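Long-range contacts in porphyranase B (PDB 3JUU), which hydrolyses the sulfated red-algal polysaccharide porphyran at the linkages between beta-D-galactose and alpha-L-galactose-6-sulfate: residues I128-D133 with E235-M240; D138-E143 with P228-D233; T142-Q147 with D212-F217. One frame throughout, in Å; residues are numbered along the deposited sequence.

All three contacts lie around strand 141-150, which carries the probable nucleophile Glu143 and proton donor Glu148. Contacts 2 and 3 share Thr142 and Glu143, and their centres are about 11 Å apart. Thr142 in contact 2 and Leu144 in contact 3 point to the inner side of this strand, toward a loop and toward the facing sheet. Contact 1 joins the neighbouring strand 122-128 to strand 237-242, with its centre about 10 Å from that of contact 2 and about 13 Å from that of contact 3. Asn129 of contact 1 reaches contact 2 through ND2, 2.8 Å from Arg140 O. The side chain of Ile128 is about 4 Å from that of Glu143 at their nearest atoms.

Contact 1 of 3, residues I128-D133 with E235-M240; sequences INEGKD and EMYLRM
Ile128 and Tyr237 form an antiparallel hydrogen-bonded pair in the beta-sandwich (jelly roll) of this family GH16 enzyme, at the end of strand 122-128. Ile128 N donates to Tyr237 O at 3.0 Å. Tyr237 N returns a bond to Ile128 O at 2.9 Å. The side chains of both residues lie on the same face of the sheet.

Glu130 extends back over that face. Its carboxylate stacks on one face of the Tyr237 ring, with the two planes only 8° apart. Glu130 OE1 sits toward the rim, 3.7 Å from Tyr237 CE2. The other oxygen, Glu130 OE2, forms a salt bridge with Arg239 NH2 at 3.1 Å. This bond is nearly straight (166°). It uses the anti lone pair of the carboxylate and lies in the guanidinium plane. A water also joins Glu130 OE2 to Arg239 NH1. Arg239 bends at chi2 (-79°), which brings NH1 back to its neighbour's carbonyl, Leu238 O, at 2.9 Å. Ile128 CG2 covers one guanidinium face, 3.6 Å from Arg239 NE. That nitrogen also forms a salt bridge with a bound MES molecule, probably from the crystallisation liquor. Several partners therefore fix the rotation of the guanidinium group. A second water links Glu130 N to Glu235 O where the chains separate.

On the other face of the sheet, Met236 CG packs 3.4 Å from Asn129 N. Asn129 ND2 and OD1 hydrogen-bond to Arg140 O and Thr142 N at the start of strand 141-150. Strand 237-242 pairs antiparallel with strand 122-128 on one side and strand 90-101 on the other, and Leu238 packs on strand 264-276.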
loop_
_atom_site.group_PDB
_atom_site.type_symbol
_atom_site.label_atom_id
_atom_site.label_comp_id
_atom_site.label_asym_id
_atom_site.label_seq_id
_atom_site.Cartn_x
_atom_site.Cartn_y
_atom_site.Cartn_z
ATOM N N ILE A 128 1.050 4.916 -6.660
ATOM C CA ILE A 128 0.147 5.826 -7.371
ATOM C C ILE A 128 1.038 6.820 -8.116
ATOM O O ILE A 128 2.133 7.117 -7.677
ATOM C CB ILE A 128 -0.918 6.468 -6.360
ATOM C CG1 ILE A 128 -2.012 7.243 -7.096
ATOM C CG2 ILE A 128 -0.172 7.400 -5.325
ATOM C CD1 ILE A 128 -3.158 7.672 -6.274
ATOM N N ASN A 129 0.542 7.385 -9.214
ATOM C CA ASN A 129 1.252 8.464 -9.856
ATOM C C ASN A 129 0.864 9.774 -9.143
ATOM O O ASN A 129 0.037 9.777 -8.198
ATOM C CB ASN A 129 0.938 8.485 -11.370
ATOM C CG ASN A 129 -0.442 9.048 -11.688
ATOM O OD1 ASN A 129 -1.432 8.863 -10.928
ATOM N ND2 ASN A 129 -0.527 9.809 -12.821
ATOM N N GLU A 130 1.419 10.867 -9.611
ATOM C CA GLU A 130 1.146 12.177 -8.963
ATOM C C GLU A 130 0.761 13.152 -10.094
ATOM O O GLU A 130 1.582 13.907 -10.592
ATOM C CB GLU A 130 2.400 12.599 -8.161
ATOM C CG GLU A 130 2.460 11.789 -6.850
ATOM C CD GLU A 130 3.644 12.143 -5.977
ATOM O OE1 GLU A 130 4.482 12.939 -6.426
ATOM O OE2 GLU A 130 3.762 11.593 -4.849
ATOM N N GLY A 131 -0.482 13.067 -10.492
ATOM C CA GLY A 131 -0.909 13.568 -11.805
ATOM C C GLY A 131 -0.738 15.089 -11.881
ATOM O O GLY A 131 -0.462 15.655 -12.943
ATOM N N LYS A 132 -0.887 15.806 -10.767
ATOM C CA LYS A 132 -0.846 17.272 -10.975
ATOM C C LYS A 132 0.575 17.749 -11.347
ATOM O O LYS A 132 0.705 18.863 -11.879
ATOM C CB LYS A 132 -1.365 18.003 -9.756
ATOM C CG LYS A 132 -0.535 17.706 -8.564
ATOM C CD LYS A 132 -1.171 18.466 -7.316
ATOM C CE LYS A 132 -0.070 18.942 -6.396
ATOM N NZ LYS A 132 0.952 17.822 -6.290
ATOM N N ASP A 133 1.628 16.957 -11.048
ATOM C CA ASP A 133 3.002 17.323 -11.459
ATOM C C ASP A 133 3.377 16.847 -12.835
ATOM O O ASP A 133 4.492 17.091 -13.325
ATOM C CB ASP A 133 4.127 16.816 -10.468
ATOM C CG ASP A 133 3.932 17.384 -9.089
ATOM O OD1 ASP A 133 3.485 18.568 -9.023
ATOM O OD2 ASP A 133 4.113 16.615 -8.095
ATOM N N GLU A 235 5.203 7.383 -14.206
ATOM C CA GLU A 235 6.001 7.187 -12.968
ATOM C C GLU A 235 5.101 7.094 -11.743
ATOM O O GLU A 235 4.139 7.879 -11.594
ATOM C CB GLU A 235 6.961 8.428 -12.773
ATOM C CG GLU A 235 7.975 8.184 -11.662
ATOM C CD GLU A 235 8.896 9.410 -11.482
ATOM O OE1 GLU A 235 8.648 10.417 -12.156
ATOM O OE2 GLU A 235 9.744 9.406 -10.609
ATOM N N MET A 236 5.378 6.126 -10.875
ATOM C CA MET A 236 4.555 5.972 -9.668
ATOM C C MET A 236 5.432 5.935 -8.423
ATOM O O MET A 236 6.631 5.710 -8.508
ATOM C CB MET A 236 3.667 4.720 -9.739
ATOM C CG MET A 236 2.490 4.978 -10.698
ATOM S SD MET A 236 1.083 3.838 -10.449
ATOM C CE MET A 236 1.564 2.400 -11.332
ATOM N N TYR A 237 4.805 6.178 -7.258
ATOM C CA TYR A 237 5.480 6.350 -5.950
ATOM C C TYR A 237 4.857 5.395 -5.002
ATOM O O TYR A 237 3.610 5.192 -5.103
ATOM C CB TYR A 237 5.257 7.790 -5.413
ATOM C CG TYR A 237 5.833 8.840 -6.388
ATOM C CD1 TYR A 237 7.154 9.367 -6.203
ATOM C CD2 TYR A 237 5.114 9.207 -7.565
ATOM C CE1 TYR A 237 7.698 10.319 -7.121
ATOM C CE2 TYR A 237 5.660 10.126 -8.492
ATOM C CZ TYR A 237 6.964 10.650 -8.254
ATOM O OH TYR A 237 7.499 11.546 -9.174
ATOM N N LEU A 238 5.671 4.865 -4.075
ATOM C CA LEU A 238 5.211 3.892 -3.091
ATOM C C LEU A 238 4.389 4.544 -1.974
ATOM O O LEU A 238 4.549 5.774 -1.650
ATOM C CB LEU A 238 6.369 3.139 -2.455
ATOM C CG LEU A 238 7.041 2.116 -3.394
ATOM C CD1 LEU A 238 8.429 1.735 -2.829
ATOM C CD2 LEU A 238 6.201 0.852 -3.602
ATOM N N ARG A 239 3.492 3.737 -1.435
ATOM C CA ARG A 239 2.652 4.162 -0.320
ATOM C C ARG A 239 2.550 3.008 0.676
ATOM O O ARG A 239 2.217 1.864 0.286
ATOM C CB ARG A 239 1.225 4.430 -0.782
ATOM C CG ARG A 239 1.099 5.585 -1.794
ATOM C CD ARG A 239 1.162 6.973 -1.027
ATOM N NE ARG A 239 1.051 8.078 -1.974
ATOM C CZ ARG A 239 2.079 8.709 -2.547
ATOM N NH1 ARG A 239 3.296 8.281 -2.393
ATOM N NH2 ARG A 239 1.817 9.780 -3.306
ATOM N N MET A 240 2.724 3.315 1.977
ATOM C CA MET A 240 2.370 2.378 3.048
ATOM C C MET A 240 1.483 3.221 3.999
ATOM O O MET A 240 1.952 4.207 4.620
ATOM C CB MET A 240 3.654 1.875 3.780
ATOM C CG MET A 240 4.529 0.888 2.920
ATOM S SD MET A 240 5.724 1.950 1.931
ATOM C CE MET A 240 6.990 2.453 3.102
HETATM O O HOH W 1 5.283 10.319 -2.898
HETATM O O HOH W 2 3.592 10.698 -11.431
#

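Contact 2 of 3, residues D138-E143 with P228-D233; sequences DKRTTE and PPADFD
Arg140 reaches across to the loop 228-233 and gives both of its terminal nitrogens to one backbone oxygen. Arg140 NH1 donates to Asp231 O at 2.9 Å, and Arg140 NH2 donates to the same Asp231 O at 3.1 Å. The oxygen lies 2° out of the guanidinium plane, so the fork is flat. Arg140 NH2 has a further acceptor: it forms a salt bridge with Asp233 OD1 at 3.0 Å. The carboxylate of Asp233 is turned 58° from the guanidinium plane. Arg140 can span the gap because its chain is extended from CG to NE. Arg140 also makes a cation-pi contact with Tyr182.

A water donates to Asp138 OD1 at 2.7 Å and, weakly, to Asp233 OD1. It lies between two carboxylates of probably like charge. Nearby Arg140 would be expected to offset the charge of Asp233.

Beside this polar site, Thr142 CB lies over one face of the Phe232 ring in a CH-pi contact, 3.6 Å from Phe232 CE1. Pro228 CB covers the opposite face, so the ring is held between the two. Phe232 O accepts from Trp208 NE1.

Glu143 OE1 forms a salt bridge with Arg174 NH2, and Glu143 OE2 hydrogen-bonds to a bound glycerol. The contact joins loop 228-233 to the start of strand 141-150 in the GH16 beta-sandwich (jelly roll); Glu143, the probable nucleophile, points away from the loop.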
loop_
_atom_site.group_PDB
_atom_site.type_symbol
_atom_site.label_atom_id
_atom_site.label_comp_id
_atom_site.label_asym_id
_atom_site.label_seq_id
_atom_site.Cartn_x
_atom_site.Cartn_y
_atom_site.Cartn_z
ATOM N N ASP A 138 -0.962 12.770 -18.892
ATOM C CA ASP A 138 -0.371 12.135 -17.691
ATOM C C ASP A 138 -0.873 12.680 -16.375
ATOM O O ASP A 138 -0.551 12.139 -15.331
ATOM C CB ASP A 138 1.149 12.200 -17.702
ATOM C CG ASP A 138 1.788 11.365 -18.845
ATOM O OD1 ASP A 138 1.109 10.522 -19.497
ATOM O OD2 ASP A 138 2.974 11.583 -19.010
ATOM N N LYS A 139 -1.728 13.713 -16.402
ATOM C CA LYS A 139 -2.388 14.213 -15.191
ATOM C C LYS A 139 -3.473 13.241 -14.704
ATOM O O LYS A 139 -3.988 13.394 -13.599
ATOM C CB LYS A 139 -3.038 15.612 -15.478
ATOM C CG LYS A 139 -1.980 16.761 -15.682
ATOM C CD LYS A 139 -2.728 18.142 -15.854
ATOM C CE LYS A 139 -1.956 19.080 -16.732
ATOM N NZ LYS A 139 -0.623 19.441 -16.032
ATOM N N ARG A 140 -3.896 12.297 -15.547
ATOM C CA ARG A 140 -4.869 11.247 -15.151
ATOM C C ARG A 140 -4.181 10.436 -14.037
ATOM O O ARG A 140 -2.972 10.460 -13.902
ATOM C CB ARG A 140 -5.177 10.303 -16.331
ATOM C CG ARG A 140 -3.936 9.557 -16.814
ATOM C CD ARG A 140 -4.225 8.927 -18.209
ATOM N NE ARG A 140 -3.019 8.332 -18.798
ATOM C CZ ARG A 140 -2.573 7.077 -18.631
ATOM N NH1 ARG A 140 -3.210 6.193 -17.901
ATOM N NH2 ARG A 140 -1.437 6.709 -19.213
ATOM N N THR A 141 -4.999 9.749 -13.232
ATOM C CA THR A 141 -4.512 8.952 -12.113
ATOM C C THR A 141 -4.406 7.501 -12.512
ATOM O O THR A 141 -5.338 6.961 -13.135
ATOM C CB THR A 141 -5.506 9.061 -10.959
ATOM O OG1 THR A 141 -5.516 10.443 -10.566
ATOM C CG2 THR A 141 -5.027 8.203 -9.745
ATOM N N THR A 142 -3.339 6.860 -12.066
ATOM C CA THR A 142 -3.178 5.437 -12.206
ATOM C C THR A 142 -2.773 5.026 -10.777
ATOM O O THR A 142 -1.883 5.573 -10.183
ATOM C CB THR A 142 -2.026 5.029 -13.206
ATOM O OG1 THR A 142 -0.765 5.603 -12.791
ATOM C CG2 THR A 142 -2.313 5.461 -14.599
ATOM N N GLU A 143 -3.511 4.069 -10.215
ATOM C CA GLU A 143 -3.214 3.567 -8.860
ATOM C C GLU A 143 -3.127 2.069 -8.957
ATOM O O GLU A 143 -4.025 1.436 -9.505
ATOM C CB GLU A 143 -4.382 3.976 -7.914
ATOM C CG GLU A 143 -4.182 3.407 -6.467
ATOM C CD GLU A 143 -5.381 3.794 -5.572
ATOM O OE1 GLU A 143 -6.223 4.655 -5.957
ATOM O OE2 GLU A 143 -5.490 3.188 -4.480
ATOM N N PRO A 228 -4.466 -3.669 -16.568
ATOM C CA PRO A 228 -5.096 -2.522 -15.932
ATOM C C PRO A 228 -6.095 -1.832 -16.841
ATOM O O PRO A 228 -6.028 -1.984 -18.103
ATOM C CB PRO A 228 -3.858 -1.632 -15.575
ATOM C CG PRO A 228 -2.863 -1.866 -16.645
ATOM C CD PRO A 228 -3.051 -3.421 -16.932
ATOM N N PRO A 229 -6.994 -1.015 -16.259
ATOM C CA PRO A 229 -8.067 -0.346 -17.049
ATOM C C PRO A 229 -7.559 0.706 -18.040
ATOM O O PRO A 229 -8.265 0.981 -19.013
ATOM C CB PRO A 229 -9.010 0.238 -15.987
ATOM C CG PRO A 229 -8.261 0.140 -14.710
ATOM C CD PRO A 229 -7.047 -0.682 -14.824
ATOM N N ALA A 230 -6.329 1.189 -17.858
ATOM C CA ALA A 230 -5.704 2.154 -18.807
ATOM C C ALA A 230 -4.230 1.875 -18.761
ATOM O O ALA A 230 -3.727 1.211 -17.821
ATOM C CB ALA A 230 -6.014 3.632 -18.389
ATOM N N ASP A 231 -3.474 2.358 -19.754
ATOM C CA ASP A 231 -2.009 2.152 -19.700
ATOM C C ASP A 231 -1.358 2.679 -18.378
ATOM O O ASP A 231 -1.503 3.854 -17.991
ATOM C CB ASP A 231 -1.352 2.950 -20.784
ATOM C CG ASP A 231 -1.623 2.408 -22.193
ATOM O OD1 ASP A 231 -1.955 1.204 -22.310
ATOM O OD2 ASP A 231 -1.476 3.241 -23.146
ATOM N N PHE A 232 -0.609 1.822 -17.716
ATOM C CA PHE A 232 0.181 2.239 -16.533
ATOM C C PHE A 232 1.617 2.533 -17.005
ATOM O O PHE A 232 2.517 1.746 -16.741
ATOM C CB PHE A 232 0.128 1.127 -15.476
ATOM C CG PHE A 232 -1.145 1.159 -14.598
ATOM C CD1 PHE A 232 -2.310 1.840 -15.007
ATOM C CD2 PHE A 232 -1.147 0.524 -13.352
ATOM C CE1 PHE A 232 -3.506 1.871 -14.220
ATOM C CE2 PHE A 232 -2.357 0.569 -12.536
ATOM C CZ PHE A 232 -3.522 1.300 -12.955
ATOM N N ASP A 233 1.808 3.661 -17.732
ATOM C CA ASP A 233 3.136 3.964 -18.233
ATOM C C ASP A 233 3.626 5.283 -17.634
ATOM O O ASP A 233 4.477 5.974 -18.264
ATOM C CB ASP A 233 3.117 4.023 -19.758
ATOM C CG ASP A 233 2.053 4.966 -20.289
ATOM O OD1 ASP A 233 1.307 5.580 -19.501
ATOM O OD2 ASP A 233 1.876 5.002 -21.539
HETATM O O HOH W 3 1.984 8.226 -20.637
#

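Contact 3 of 3, residues T142-Q147 with D212-F217; sequences TELDIQ and DEIIFF
Leu144 meets Ile214 and Phe216 with its two methyl branches. Leu144 CD1 comes tip to tip with Ile214 CD1 at 3.9 Å. Leu144 and Phe216 pass each other in opposite directions, and Leu144 CD2 lies 3.5 Å from Phe216 CE1. Leu144 CG stands opposite the backbone N (chi1 -162°), and the extended side chain carries both methyls across the gap. Ile214 CG2 fills the angle between the branches, at 4.0 Å from both Leu144 CD1 and Leu144 CD2.

The same ring corner reaches the backbone. Phe216 CE1 is 3.6 Å from Asp145 O and 4.1 Å from Ile146 CA. No hydrogen bond crosses this contact; the meeting is almost wholly apolar, and all five residues that take part are buried.

The two strands belong to facing layers of the beta-sandwich. Strand segments 142-145 and 213-217 run 23° from parallel, with their axes 10.1 Å apart at closest approach. Side chains from both strands fill that spacing. The alternation of strand 141-150 then sends neighbouring residues to opposite sides. Leu144 faces the core, while Glu143 and Asp145 point to the other side, where the substrate cleft probably lies. Glu143 is the probable nucleophile. Its OE2 is 2.6 Å from Asp145 OD1 and bonds to a bound glycerol, probably from the crystallisation liquor.

Further out, Ile146 and Gln147 both face Phe125 in a classic beta bulge, which breaks the regular alternation just before Glu148, the probable proton donor. Gln147 NE2 and OE1 hydrogen-bond to Thr166 O and Asn168 N. Ile146 O accepts from Ser169 OG, and Phe216 packs on Ser169 as well, while Val206 of strand 202-210 touches both Ile146 and Ile214.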
loop_
_atom_site.group_PDB
_atom_site.type_symbol
_atom_site.label_atom_id
_atom_site.label_comp_id
_atom_site.label_asym_id
_atom_site.label_seq_id
_atom_site.Cartn_x
_atom_site.Cartn_y
_atom_site.Cartn_z
ATOM N N THR A 142 -3.339 6.860 -12.066
ATOM C CA THR A 142 -3.178 5.437 -12.206
ATOM C C THR A 142 -2.773 5.026 -10.777
ATOM O O THR A 142 -1.883 5.573 -10.183
ATOM C CB THR A 142 -2.026 5.029 -13.206
ATOM O OG1 THR A 142 -0.765 5.603 -12.791
ATOM C CG2 THR A 142 -2.313 5.461 -14.599
ATOM N N GLU A 143 -3.511 4.069 -10.215
ATOM C CA GLU A 143 -3.214 3.567 -8.860
ATOM C C GLU A 143 -3.127 2.069 -8.957
ATOM O O GLU A 143 -4.025 1.436 -9.505
ATOM C CB GLU A 143 -4.382 3.976 -7.914
ATOM C CG GLU A 143 -4.182 3.407 -6.467
ATOM C CD GLU A 143 -5.381 3.794 -5.572
ATOM O OE1 GLU A 143 -6.223 4.655 -5.957
ATOM O OE2 GLU A 143 -5.490 3.188 -4.480
ATOM N N LEU A 144 -2.050 1.512 -8.386
ATOM C CA LEU A 144 -1.794 0.055 -8.391
ATOM C C LEU A 144 -1.726 -0.395 -6.894
ATOM O O LEU A 144 -0.762 -0.172 -6.191
ATOM C CB LEU A 144 -0.449 -0.208 -9.155
ATOM C CG LEU A 144 -0.189 -1.656 -9.665
ATOM C CD1 LEU A 144 1.183 -1.743 -10.314
ATOM C CD2 LEU A 144 -0.342 -2.707 -8.530
ATOM N N ASP A 145 -2.807 -1.011 -6.424
ATOM C CA ASP A 145 -2.894 -1.519 -5.027
ATOM C C ASP A 145 -2.390 -2.950 -4.918
ATOM O O ASP A 145 -2.938 -3.876 -5.544
ATOM C CB ASP A 145 -4.364 -1.424 -4.579
ATOM C CG ASP A 145 -4.880 0.001 -4.713
ATOM O OD1 ASP A 145 -4.285 0.910 -4.064
ATOM O OD2 ASP A 145 -5.808 0.227 -5.510
ATOM N N ILE A 146 -1.353 -3.138 -4.107
ATOM C CA ILE A 146 -0.720 -4.418 -4.063
ATOM C C ILE A 146 -1.405 -5.217 -2.973
ATOM O O ILE A 146 -1.827 -6.387 -3.172
ATOM C CB ILE A 146 0.813 -4.277 -3.850
ATOM C CG1 ILE A 146 1.373 -3.420 -4.924
ATOM C CG2 ILE A 146 1.503 -5.699 -3.713
ATOM C CD1 ILE A 146 2.662 -2.842 -4.598
ATOM N N GLN A 147 -1.569 -4.595 -1.774
ATOM C CA GLN A 147 -2.385 -5.229 -0.764
ATOM C C GLN A 147 -3.168 -4.145 -0.008
ATOM O O GLN A 147 -2.608 -3.099 0.375
ATOM C CB GLN A 147 -1.516 -6.057 0.229
ATOM C CG GLN A 147 -2.150 -6.491 1.540
ATOM C CD GLN A 147 -3.333 -7.461 1.380
ATOM O OE1 GLN A 147 -4.058 -7.384 0.382
ATOM N NE2 GLN A 147 -3.536 -8.383 2.355
ATOM N N ASP A 212 0.591 -2.570 -19.696
ATOM C CA ASP A 212 -0.671 -3.282 -19.640
ATOM C C ASP A 212 -0.587 -4.684 -19.027
ATOM O O ASP A 212 -1.519 -5.479 -19.260
ATOM C CB ASP A 212 -1.334 -3.383 -21.033
ATOM C CG ASP A 212 -0.433 -3.985 -22.077
ATOM O OD1 ASP A 212 0.529 -4.707 -21.771
ATOM O OD2 ASP A 212 -0.701 -3.711 -23.274
ATOM N N GLU A 213 0.441 -4.973 -18.235
ATOM C CA GLU A 213 0.591 -6.293 -17.646
ATOM C C GLU A 213 1.049 -6.115 -16.226
ATOM O O GLU A 213 2.152 -5.595 -16.007
ATOM C CB GLU A 213 1.694 -7.098 -18.367
ATOM C CG GLU A 213 1.420 -7.300 -19.837
ATOM C CD GLU A 213 2.646 -7.946 -20.502
ATOM O OE1 GLU A 213 3.564 -7.183 -20.880
ATOM O OE2 GLU A 213 2.694 -9.198 -20.525
ATOM N N ILE A 214 0.193 -6.528 -15.269
ATOM C CA ILE A 214 0.516 -6.327 -13.855
ATOM C C ILE A 214 0.364 -7.720 -13.277
ATOM O O ILE A 214 -0.685 -8.303 -13.445
ATOM C CB ILE A 214 -0.516 -5.356 -13.218
ATOM C CG1 ILE A 214 -0.604 -3.983 -13.976
ATOM C CG2 ILE A 214 -0.291 -5.236 -11.682
ATOM C CD1 ILE A 214 0.583 -3.107 -13.866
ATOM N N ILE A 215 1.363 -8.230 -12.565
ATOM C CA ILE A 215 1.323 -9.593 -12.074
ATOM C C ILE A 215 1.549 -9.601 -10.581
ATOM O O ILE A 215 2.541 -9.102 -10.124
ATOM C CB ILE A 215 2.424 -10.472 -12.768
ATOM C CG1 ILE A 215 2.109 -10.543 -14.265
ATOM C CG2 ILE A 215 2.393 -11.893 -12.208
ATOM C CD1 ILE A 215 2.914 -9.663 -15.077
ATOM N N PHE A 216 0.600 -10.156 -9.853
ATOM C CA PHE A 216 0.663 -10.070 -8.357
ATOM C C PHE A 216 1.224 -11.352 -7.770
ATOM O O PHE A 216 0.906 -12.449 -8.261
ATOM C CB PHE A 216 -0.757 -9.833 -7.783
ATOM C CG PHE A 216 -1.286 -8.454 -8.103
ATOM C CD1 PHE A 216 -0.773 -7.338 -7.422
ATOM C CD2 PHE A 216 -2.282 -8.290 -9.072
ATOM C CE1 PHE A 216 -1.189 -6.049 -7.781
ATOM C CE2 PHE A 216 -2.788 -7.003 -9.381
ATOM C CZ PHE A 216 -2.236 -5.897 -8.699
ATOM N N PHE A 217 2.025 -11.235 -6.693
ATOM C CA PHE A 217 2.628 -12.409 -6.015
ATOM C C PHE A 217 2.320 -12.332 -4.544
ATOM O O PHE A 217 2.297 -11.226 -3.916
ATOM C CB PHE A 217 4.161 -12.302 -6.113
ATOM C CG PHE A 217 4.671 -12.672 -7.469
ATOM C CD1 PHE A 217 5.236 -13.916 -7.658
ATOM C CD2 PHE A 217 4.512 -11.752 -8.576
ATOM C CE1 PHE A 217 5.684 -14.313 -8.927
ATOM C CE2 PHE A 217 5.018 -12.128 -9.853
ATOM C CZ PHE A 217 5.554 -13.432 -9.994
#